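Local coordinates for protein MdcA (Pseudomonas aeruginosa, PDB 5VIT) that probably transfers the acyl carrier protein from its acetyl thioester to malonate, as the alpha subunit of malonate decarboxylase, at residues 379-383 with 451-455; 362-366 with 480-484; 166-170 with 311-315; 146-152 with 175-179. All blocks are in the same frame, centred on the assembly; numbering follows the deposited sequence.

Interaction 1: 379-383 with 451-455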
loop_
_atom_site.group_PDB
_atom_site.type_symbol
_atom_site.label_atom_id
_atom_site.label_comp_id
_atom_site.label_asym_id
_atom_site.label_seq_id
_atom_site.Cartn_x
_atom_site.Cartn_y
_atom_site.Cartn_z
ATOM N N PHE A 379 -19.154 -22.986 5.134
ATOM C CA PHE A 379 -18.592 -21.704 5.532
ATOM C C PHE A 379 -17.897 -21.775 6.884
ATOM O O PHE A 379 -16.978 -20.998 7.169
ATOM C CB PHE A 379 -19.682 -20.643 5.608
ATOM C CG PHE A 379 -20.448 -20.447 4.343
ATOM C CD1 PHE A 379 -19.803 -20.382 3.128
ATOM C CD2 PHE A 379 -21.837 -20.334 4.379
ATOM C CE1 PHE A 379 -20.524 -20.191 1.952
ATOM C CE2 PHE A 379 -22.566 -20.147 3.208
ATOM C CZ PHE A 379 -21.903 -20.077 1.994
ATOM N N GLY A 380 -18.355 -22.682 7.740
ATOM C CA GLY A 380 -17.789 -22.761 9.076
ATOM C C GLY A 380 -18.082 -21.492 9.862
ATOM O O GLY A 380 -19.200 -20.972 9.805
ATOM N N GLY A 381 -17.082 -20.978 10.575
ATOM C CA GLY A 381 -17.259 -19.795 11.402
ATOM C C GLY A 381 -17.081 -18.468 10.684
ATOM O O GLY A 381 -17.399 -17.400 11.225
ATOM N N ALA A 382 -16.588 -18.518 9.455
ATOM C CA ALA A 382 -16.234 -17.290 8.750
ATOM C C ALA A 382 -17.397 -16.297 8.577
ATOM O O ALA A 382 -17.178 -15.108 8.706
ATOM C CB ALA A 382 -15.604 -17.625 7.387
ATOM N N PRO A 383 -18.629 -16.760 8.292
ATOM C CA PRO A 383 -19.671 -15.720 8.186
ATOM C C PRO A 383 -19.982 -15.013 9.509
ATOM O O PRO A 383 -20.207 -13.802 9.523
ATOM C CB PRO A 383 -20.908 -16.494 7.714
ATOM C CG PRO A 383 -20.375 -17.703 7.080
ATOM C CD PRO A 383 -19.139 -18.069 7.863
ATOM N N PRO A 451 -23.823 -19.285 -2.635
ATOM C CA PRO A 451 -23.209 -19.524 -1.329
ATOM C C PRO A 451 -21.924 -18.693 -1.191
ATOM O O PRO A 451 -20.834 -19.155 -1.531
ATOM C CB PRO A 451 -22.919 -21.024 -1.350
ATOM C CG PRO A 451 -22.754 -21.355 -2.818
ATOM C CD PRO A 451 -23.691 -20.442 -3.543
ATOM N N VAL A 452 -22.092 -17.456 -0.738
ATOM C CA VAL A 452 -21.006 -16.535 -0.442
ATOM C C VAL A 452 -20.601 -16.659 1.025
ATOM O O VAL A 452 -21.450 -16.604 1.920
ATOM C CB VAL A 452 -21.427 -15.075 -0.738
ATOM C CG1 VAL A 452 -20.412 -14.080 -0.173
ATOM C CG2 VAL A 452 -21.611 -14.867 -2.218
ATOM N N MET A 453 -19.308 -16.817 1.270
ATOM C CA MET A 453 -18.798 -16.918 2.631
ATOM C C MET A 453 -18.835 -15.562 3.339
ATOM O O MET A 453 -19.400 -15.413 4.420
ATOM C CB MET A 453 -17.370 -17.470 2.621
ATOM C CG MET A 453 -16.767 -17.650 3.995
ATOM S SD MET A 453 -15.119 -18.381 3.917
ATOM C CE MET A 453 -14.155 -16.958 3.364
ATOM N N ILE A 454 -18.216 -14.574 2.719
ATOM C CA ILE A 454 -18.187 -13.234 3.268
ATOM C C ILE A 454 -18.468 -12.278 2.120
ATOM O O ILE A 454 -17.822 -12.378 1.060
ATOM C CB ILE A 454 -16.824 -12.932 3.939
ATOM C CG1 ILE A 454 -16.666 -13.753 5.233
ATOM C CG2 ILE A 454 -16.672 -11.458 4.205
ATOM C CD1 ILE A 454 -15.209 -13.844 5.730
ATOM N N TYR A 455 -19.440 -11.384 2.299
ATOM C CA TYR A 455 -19.797 -10.436 1.234
ATOM C C TYR A 455 -18.837 -9.254 1.176
ATOM O O TYR A 455 -18.340 -8.777 2.207
ATOM C CB TYR A 455 -21.242 -9.941 1.405
ATOM C CG TYR A 455 -22.276 -11.008 1.068
ATOM C CD1 TYR A 455 -22.708 -11.918 2.034
ATOM C CD2 TYR A 455 -22.795 -11.122 -0.224
ATOM C CE1 TYR A 455 -23.643 -12.906 1.725
ATOM C CE2 TYR A 455 -23.722 -12.105 -0.545
ATOM C CZ TYR A 455 -24.146 -12.995 0.439
ATOM O OH TYR A 455 -25.063 -13.979 0.128
#

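Interaction 2: 362-366 with 480-484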
loop_
_atom_site.group_PDB
_atom_site.type_symbol
_atom_site.label_atom_id
_atom_site.label_comp_id
_atom_site.label_asym_id
_atom_site.label_seq_id
_atom_site.Cartn_x
_atom_site.Cartn_y
_atom_site.Cartn_z
ATOM N N VAL A 362 -12.137 -14.708 -4.540
ATOM C CA VAL A 362 -12.645 -13.373 -4.296
ATOM C C VAL A 362 -13.006 -12.814 -5.655
ATOM O O VAL A 362 -12.248 -13.000 -6.604
ATOM C CB VAL A 362 -11.588 -12.454 -3.618
ATOM C CG1 VAL A 362 -12.195 -11.107 -3.266
ATOM C CG2 VAL A 362 -11.013 -13.115 -2.373
ATOM N N ASP A 363 -14.142 -12.144 -5.788
ATOM C CA ASP A 363 -14.427 -11.524 -7.079
ATOM C C ASP A 363 -14.118 -10.029 -7.039
ATOM O O ASP A 363 -13.596 -9.538 -6.038
ATOM C CB ASP A 363 -15.869 -11.818 -7.533
ATOM C CG ASP A 363 -16.941 -11.016 -6.786
ATOM O OD1 ASP A 363 -18.123 -11.219 -7.148
ATOM O OD2 ASP A 363 -16.645 -10.192 -5.883
ATOM N N GLY A 364 -14.435 -9.312 -8.117
ATOM C CA GLY A 364 -14.060 -7.920 -8.231
ATOM C C GLY A 364 -14.795 -6.992 -7.274
ATOM O O GLY A 364 -14.424 -5.830 -7.120
ATOM N N ASP A 365 -15.843 -7.495 -6.636
ATOM C CA ASP A 365 -16.587 -6.699 -5.665
ATOM C C ASP A 365 -16.193 -7.038 -4.233
ATOM O O ASP A 365 -16.735 -6.486 -3.289
ATOM C CB ASP A 365 -18.094 -6.904 -5.843
ATOM C CG ASP A 365 -18.615 -6.292 -7.127
ATOM O OD1 ASP A 365 -17.874 -5.522 -7.779
ATOM O OD2 ASP A 365 -19.773 -6.572 -7.477
ATOM N N GLY A 366 -15.269 -7.972 -4.077
ATOM C CA GLY A 366 -14.862 -8.416 -2.762
ATOM C C GLY A 366 -15.640 -9.599 -2.218
ATOM O O GLY A 366 -15.361 -10.053 -1.116
ATOM N N ARG A 480 -14.194 0.838 -4.457
ATOM C CA ARG A 480 -13.863 -0.440 -3.844
ATOM C C ARG A 480 -13.288 -1.435 -4.859
ATOM O O ARG A 480 -12.285 -2.103 -4.579
ATOM C CB ARG A 480 -15.106 -1.012 -3.185
ATOM C CG ARG A 480 -14.887 -2.261 -2.381
ATOM C CD ARG A 480 -16.104 -2.478 -1.533
ATOM N NE ARG A 480 -16.913 -3.557 -2.038
ATOM C CZ ARG A 480 -18.240 -3.573 -2.042
ATOM N NH1 ARG A 480 -18.928 -2.541 -1.586
ATOM N NH2 ARG A 480 -18.875 -4.636 -2.519
ATOM N N GLN A 481 -13.911 -1.515 -6.036
ATOM C CA GLN A 481 -13.392 -2.322 -7.141
ATOM C C GLN A 481 -11.982 -1.876 -7.525
ATOM O O GLN A 481 -11.099 -2.712 -7.756
ATOM C CB GLN A 481 -14.316 -2.233 -8.376
ATOM C CG GLN A 481 -15.684 -2.878 -8.152
ATOM C CD GLN A 481 -16.724 -2.431 -9.169
ATOM O OE1 GLN A 481 -16.500 -1.491 -9.920
ATOM N NE2 GLN A 481 -17.869 -3.104 -9.186
ATOM N N ALA A 482 -11.771 -0.563 -7.602
ATOM C CA ALA A 482 -10.464 -0.053 -8.001
ATOM C C ALA A 482 -9.418 -0.480 -6.978
ATOM O O ALA A 482 -8.309 -0.873 -7.329
ATOM C CB ALA A 482 -10.480 1.482 -8.144
ATOM N N MET A 483 -9.783 -0.400 -5.709
ATOM C CA MET A 483 -8.843 -0.729 -4.645
ATOM C C MET A 483 -8.498 -2.213 -4.674
ATOM O O MET A 483 -7.326 -2.578 -4.558
ATOM C CB MET A 483 -9.406 -0.313 -3.284
ATOM C CG MET A 483 -9.702 1.188 -3.212
ATOM S SD MET A 483 -10.698 1.670 -1.778
ATOM C CE MET A 483 -9.557 1.122 -0.563
ATOM N N ILE A 484 -9.507 -3.065 -4.860
ATOM C CA ILE A 484 -9.273 -4.504 -4.923
ATOM C C ILE A 484 -8.351 -4.819 -6.106
ATOM O O ILE A 484 -7.367 -5.553 -5.965
ATOM C CB ILE A 484 -10.599 -5.294 -5.034
ATOM C CG1 ILE A 484 -11.357 -5.219 -3.693
ATOM C CG2 ILE A 484 -10.342 -6.757 -5.432
ATOM C CD1 ILE A 484 -12.865 -5.420 -3.792
HETATM O O HOH W 1 -12.171 -5.153 -8.659
#

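Interaction 3: 166-170 with 311-315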
loop_
_atom_site.group_PDB
_atom_site.type_symbol
_atom_site.label_atom_id
_atom_site.label_comp_id
_atom_site.label_asym_id
_atom_site.label_seq_id
_atom_site.Cartn_x
_atom_site.Cartn_y
_atom_site.Cartn_z
ATOM N N GLY A 166 -14.760 -31.809 29.205
ATOM C CA GLY A 166 -13.452 -31.174 29.298
ATOM C C GLY A 166 -13.056 -30.225 28.173
ATOM O O GLY A 166 -13.861 -29.383 27.754
ATOM N N PRO A 167 -11.798 -30.344 27.691
ATOM C CA PRO A 167 -11.259 -29.501 26.611
ATOM C C PRO A 167 -12.030 -29.645 25.315
ATOM O O PRO A 167 -11.962 -28.743 24.479
ATOM C CB PRO A 167 -9.828 -30.019 26.449
ATOM C CG PRO A 167 -9.468 -30.488 27.825
ATOM C CD PRO A 167 -10.737 -31.154 28.319
ATOM N N SER A 168 -12.748 -30.760 25.160
ATOM C CA SER A 168 -13.511 -31.028 23.953
ATOM C C SER A 168 -15.002 -30.735 24.133
ATOM O O SER A 168 -15.821 -31.297 23.415
ATOM C CB SER A 168 -13.327 -32.484 23.512
ATOM O OG SER A 168 -11.955 -32.805 23.359
ATOM N N THR A 169 -15.350 -29.874 25.090
ATOM C CA THR A 169 -16.752 -29.459 25.281
ATOM C C THR A 169 -17.388 -28.970 23.971
ATOM O O THR A 169 -18.464 -29.438 23.570
ATOM C CB THR A 169 -16.858 -28.346 26.336
ATOM O OG1 THR A 169 -16.447 -28.851 27.616
ATOM C CG2 THR A 169 -18.274 -27.826 26.419
ATOM N N GLU A 170 -16.712 -28.030 23.310
ATOM C CA GLU A 170 -17.064 -27.613 21.954
ATOM C C GLU A 170 -18.560 -27.286 21.757
ATOM O O GLU A 170 -19.088 -26.396 22.424
ATOM C CB GLU A 170 -16.593 -28.691 20.960
ATOM C CG GLU A 170 -15.055 -28.733 20.885
ATOM C CD GLU A 170 -14.474 -29.842 20.012
ATOM O OE1 GLU A 170 -14.930 -30.032 18.864
ATOM O OE2 GLU A 170 -13.526 -30.520 20.481
ATOM N N CYS A 311 -11.694 -20.299 24.079
ATOM C CA CYS A 311 -11.567 -21.318 23.028
ATOM C C CYS A 311 -12.876 -21.912 22.503
ATOM O O CYS A 311 -13.749 -22.286 23.274
ATOM C CB CYS A 311 -10.692 -22.477 23.534
ATOM S SG CYS A 311 -8.960 -22.065 23.906
ATOM N N PHE A 312 -12.989 -22.044 21.181
ATOM C CA PHE A 312 -14.164 -22.685 20.587
ATOM C C PHE A 312 -14.163 -24.161 20.944
ATOM O O PHE A 312 -15.204 -24.755 21.266
ATOM C CB PHE A 312 -14.177 -22.530 19.057
ATOM C CG PHE A 312 -14.017 -21.114 18.584
ATOM C CD1 PHE A 312 -15.137 -20.298 18.395
ATOM C CD2 PHE A 312 -12.753 -20.596 18.309
ATOM C CE1 PHE A 312 -15.001 -19.001 17.953
ATOM C CE2 PHE A 312 -12.602 -19.286 17.864
ATOM C CZ PHE A 312 -13.724 -18.489 17.689
ATOM N N GLY A 313 -12.979 -24.755 20.836
ATOM C CA GLY A 313 -12.779 -26.158 21.107
ATOM C C GLY A 313 -11.342 -26.374 21.526
ATOM O O GLY A 313 -10.718 -25.474 22.111
ATOM N N THR A 314 -10.804 -27.552 21.215
ATOM C CA THR A 314 -9.426 -27.834 21.558
ATOM C C THR A 314 -8.678 -28.483 20.416
ATOM O O THR A 314 -9.260 -29.138 19.546
ATOM C CB THR A 314 -9.294 -28.757 22.786
ATOM O OG1 THR A 314 -7.920 -28.817 23.180
ATOM C CG2 THR A 314 -9.789 -30.157 22.466
ATOM N N GLU A 315 -7.368 -28.289 20.445
ATOM C CA GLU A 315 -6.477 -28.872 19.465
ATOM C C GLU A 315 -5.706 -30.005 20.126
ATOM O O GLU A 315 -4.950 -29.778 21.077
ATOM C CB GLU A 315 -5.542 -27.797 18.902
ATOM C CG GLU A 315 -6.224 -26.923 17.878
ATOM C CD GLU A 315 -6.709 -27.737 16.693
ATOM O OE1 GLU A 315 -5.910 -28.544 16.174
ATOM O OE2 GLU A 315 -7.882 -27.596 16.286
#

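Interaction 4: 146-152 with 175-179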
loop_
_atom_site.group_PDB
_atom_site.type_symbol
_atom_site.label_atom_id
_atom_site.label_comp_id
_atom_site.label_asym_id
_atom_site.label_seq_id
_atom_site.Cartn_x
_atom_site.Cartn_y
_atom_site.Cartn_z
ATOM N N ILE A 146 -35.852 -27.586 15.785
ATOM C CA ILE A 146 -35.913 -28.322 17.044
ATOM C C ILE A 146 -35.582 -29.752 16.708
ATOM O O ILE A 146 -36.220 -30.333 15.837
ATOM C CB ILE A 146 -37.309 -28.296 17.708
ATOM C CG1 ILE A 146 -38.013 -26.950 17.510
ATOM C CG2 ILE A 146 -37.217 -28.733 19.180
ATOM C CD1 ILE A 146 -37.723 -25.933 18.527
ATOM N N PRO A 147 -34.566 -30.323 17.360
ATOM C CA PRO A 147 -34.231 -31.680 16.932
ATOM C C PRO A 147 -34.975 -32.751 17.739
ATOM O O PRO A 147 -35.487 -32.474 18.823
ATOM C CB PRO A 147 -32.724 -31.750 17.163
ATOM C CG PRO A 147 -32.467 -30.784 18.288
ATOM C CD PRO A 147 -33.544 -29.732 18.245
ATOM N N ASN A 148 -35.048 -33.960 17.186
ATOM C CA ASN A 148 -35.650 -35.083 17.892
ATOM C C ASN A 148 -34.631 -35.840 18.731
ATOM O O ASN A 148 -34.938 -36.279 19.839
ATOM C CB ASN A 148 -36.309 -36.037 16.905
ATOM C CG ASN A 148 -37.372 -35.363 16.079
ATOM O OD1 ASN A 148 -37.177 -35.098 14.891
ATOM N ND2 ASN A 148 -38.502 -35.058 16.708
ATOM N N VAL A 149 -33.422 -35.993 18.183
ATOM C CA VAL A 149 -32.370 -36.788 18.813
ATOM C C VAL A 149 -31.013 -36.062 18.771
ATOM O O VAL A 149 -30.686 -35.407 17.787
ATOM C CB VAL A 149 -32.228 -38.180 18.123
ATOM C CG1 VAL A 149 -31.203 -39.047 18.842
ATOM C CG2 VAL A 149 -33.577 -38.900 18.073
ATOM N N ALA A 150 -30.232 -36.160 19.841
ATOM C CA ALA A 150 -28.836 -35.734 19.764
ATOM C C ALA A 150 -27.875 -36.902 20.042
ATOM O O ALA A 150 -28.020 -37.624 21.033
ATOM C CB ALA A 150 -28.567 -34.588 20.720
ATOM N N LEU A 151 -26.906 -37.072 19.147
ATOM C CA LEU A 151 -25.864 -38.083 19.281
ATOM C C LEU A 151 -24.526 -37.392 19.531
ATOM O O LEU A 151 -23.913 -36.855 18.601
ATOM C CB LEU A 151 -25.800 -38.951 18.020
ATOM C CG LEU A 151 -27.153 -39.526 17.622
ATOM C CD1 LEU A 151 -27.068 -40.284 16.302
ATOM C CD2 LEU A 151 -27.686 -40.400 18.745
ATOM N N VAL A 152 -24.082 -37.366 20.785
ATOM C CA VAL A 152 -22.919 -36.550 21.127
ATOM C C VAL A 152 -21.919 -37.357 21.944
ATOM O O VAL A 152 -22.178 -38.507 22.294
ATOM C CB VAL A 152 -23.331 -35.253 21.893
ATOM C CG1 VAL A 152 -24.341 -34.440 21.089
ATOM C CG2 VAL A 152 -23.870 -35.558 23.279
ATOM N N LEU A 175 -25.810 -28.179 21.538
ATOM C CA LEU A 175 -26.543 -29.191 20.783
ATOM C C LEU A 175 -27.522 -29.925 21.687
ATOM O O LEU A 175 -28.629 -30.283 21.281
ATOM C CB LEU A 175 -25.579 -30.195 20.146
ATOM C CG LEU A 175 -24.643 -29.653 19.063
ATOM C CD1 LEU A 175 -23.729 -30.785 18.553
ATOM C CD2 LEU A 175 -25.431 -29.010 17.913
ATOM N N VAL A 176 -27.102 -30.130 22.925
ATOM C CA VAL A 176 -27.874 -30.939 23.848
ATOM C C VAL A 176 -29.033 -30.137 24.474
ATOM O O VAL A 176 -30.133 -30.669 24.614
ATOM C CB VAL A 176 -26.953 -31.543 24.945
ATOM C CG1 VAL A 176 -27.764 -32.158 26.087
ATOM C CG2 VAL A 176 -26.032 -32.592 24.329
ATOM N N GLU A 177 -28.806 -28.870 24.822
ATOM C CA GLU A 177 -29.851 -28.116 25.518
ATOM C C GLU A 177 -31.159 -28.051 24.708
ATOM O O GLU A 177 -32.217 -28.328 25.264
ATOM C CB GLU A 177 -29.382 -26.705 25.899
ATOM C CG GLU A 177 -30.475 -25.865 26.566
ATOM C CD GLU A 177 -29.955 -24.701 27.405
ATOM O OE1 GLU A 177 -28.730 -24.578 27.614
ATOM O OE2 GLU A 177 -30.783 -23.904 27.884
ATOM N N PRO A 178 -31.102 -27.709 23.402
ATOM C CA PRO A 178 -32.404 -27.712 22.716
ATOM C C PRO A 178 -33.050 -29.093 22.592
ATOM O O PRO A 178 -34.273 -29.134 22.450
ATOM C CB PRO A 178 -32.097 -27.150 21.315
ATOM C CG PRO A 178 -30.688 -26.681 21.324
ATOM C CD PRO A 178 -30.067 -26.958 22.663
ATOM N N THR A 179 -32.272 -30.177 22.641
ATOM C CA THR A 179 -32.820 -31.529 22.501
ATOM C C THR A 179 -33.376 -32.028 23.824
ATOM O O THR A 179 -34.486 -32.558 23.879
ATOM C CB THR A 179 -31.768 -32.556 22.002
ATOM O OG1 THR A 179 -30.899 -31.946 21.043
ATOM C CG2 THR A 179 -32.458 -33.780 21.359
#

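Interaction 1: 379-383 with 451-455
F379 sets its CG beside its own backbone N (chi1 -57°), which turns the ring toward 451-455, while M453 holds CG anti to its backbone N (chi1 -178°) and runs back along F379. The two side chains overlap along their flanks while running in opposite senses, with F379 CD1 3.8 Å from M453 CB. The phenyl ring is broad enough to meet three residues at once. Its CZ lies 3.6 Å from P451 CB, and P451 sits at the ring's edge. One ring face carries the carbonyl oxygen V452 O, offset toward the rim and 3.5 Å from F379 CZ.

Beyond the ring, the flexible thioether of M453 bends at its last torsion. Its sulfur lies over the small methyl of A382, with M453 SD 3.6 Å from A382 CB; a short side chain suits this tight spot. I454 reaches the same alanine with its outer methyl, and P383 lays CG against the carbonyl M453 O at 3.6 Å.

No hydrogen bond crosses the contact; apolar side chains packed against one another and against backbone carbonyls make it up. F379 to A382 form a type II' beta turn, in which G380 takes the positive phi (65°) that glycine accepts easily. Facing it, M453 and I454 both pair with S368, which makes a classic beta bulge.

Interaction 2: 362-366 with 480-484
D365 O is gripped by two nitrogens of R480, which approaches side-on from helix 477-486 and brings NE and NH2 to this one oxygen. The carbonyl belongs to the type I beta turn D363-G366, part of the hairpin connection between strands 361-363 and 368-369. R480 NH2 lies 2.9 Å from D365 O, in the carbonyl plane and on a lone pair. The bond from R480 NE to D365 O is longer, 3.2 Å, and comes in 38° above that plane. The oxygen itself stays in the guanidinium plane, where both N-H groups can reach it. The bend of the arginine chain at chi3 (106°) swings this edge round to the turn.

D365 also uses its side chain. Its carboxylate lies alongside the Q481 amide, the two pointing the same way with planes 13° apart, and Q481 NE2 donates to the syn side of D365 OD1 at 2.8 Å. An amide suits this place because it offers an N-H to the acid at the end of a flexible arm.

Within the turn, D363 OD2 accepts from D365 N at 2.9 Å, closing an Asx turn. G366 follows with a positive phi, and its bare backbone lets I484 CD1 come to 3.5 Å from G366 N. I484 also packs on F432 of the neighbouring strand. A water completes the junction, donating to G364 O at 2.8 Å and to Q481 O at 2.8 Å.

Interaction 3: 166-170 with 311-315
Van der Waals contact carries most of the meeting between P167 and T314. T314 points its beta carbon at the loop, so that T314 CB lies 3.2 Å from P167 O and 3.9 Å from P167 CB. With OG1 anti to the backbone N (chi1 -171°), its methyl is turned toward S168, and T314 CG2 stands 3.5 Å from S168 OG. The branched threonine thus fills two directions from one carbon. G313, lacking a side chain, lets E170 CG approach G313 CA to 3.4 Å.

The polar element across the contact is a CA-H...O contact, E170 CA to F312 O at 3.5 Å and almost straight; no conventional hydrogen bond joins the segments.

Hydrogen bonds instead secure the loop 166-170. G166 O accepts from both the N and OG1 of T169, OG1 at 2.6 Å. The carboxylate of E170 is fixed by the backbone N atoms of Q60 and K61, while S339 bonds P167 O.

The F312 side chain leads away to helix 341-350, near a malonate ion probably from the crystallisation liquor. Loop 311-315 follows strand 308-310, outermost within this chain in the eight-stranded mixed sheet; its meeting with 166-170 joins two sheet-bearing parts of a fold probably related to coenzyme A transferases.

Interaction 4: 146-152 with 175-179
Strand 149-152 and helix 175-179 run nearly antiparallel, at 155°, with axes 8.2 Å apart at their closest. Helix 172-180 follows strand 149-154 in the chain, after two short strands, and leads to 185-190, its parallel neighbour in the eight-stranded sheet, so the contact is the first half of a beta-alpha-beta crossover.

A150 and V152 turn their side chains to the helix. The small methyl of A150 lets the helix settle close, with A150 CB 3.5 Å from T179 OG1. Farther along, two valines meet by their branches, V152 CG2 lying 3.8 Å from V176 CG2; a beta-branched residue suits the strand, and the two valines present compact branches to each other. T179 directs its methyl at the strand backbone, where T179 CG2 is 3.6 Å from A150 N.

Before the strand, P147 lays its ring across the same threonine, P147 CG coming to 3.4 Å from T179 OG1. The P147 ring also touches that of P178, whose N has no hydrogen to give and where the helix kinks. Past the kink T179 N makes a weak bond to V176 O. With CG2 anti to the backbone N, OG1 is set back along the helix, and T179 OG1 donates to L175 O at 2.8 Å in the carbonyl plane.

Interactions 3 and 4 are buried, whereas 1 and 2 are only partly so. Interactions 1 and 2 touch the same small three-stranded sheet: 362-366 turns between two of its strands, and 451-455 pairs with S368 on one of them. Along the chain interaction 1 is nested inside the loop that interaction 2 closes, and their centres lie about 17 Å apart. Interactions 3 and 4 alternate in sequence, since the loop 166-170 falls between the two segments of interaction 4, just ahead of its helix. Their chemistry differs: outlying interaction 2 uses direct and water-mediated hydrogen bonds, while interaction 1, nearer the chain centre, and interactions 3 and 4 have no conventional hydrogen bond between their segments.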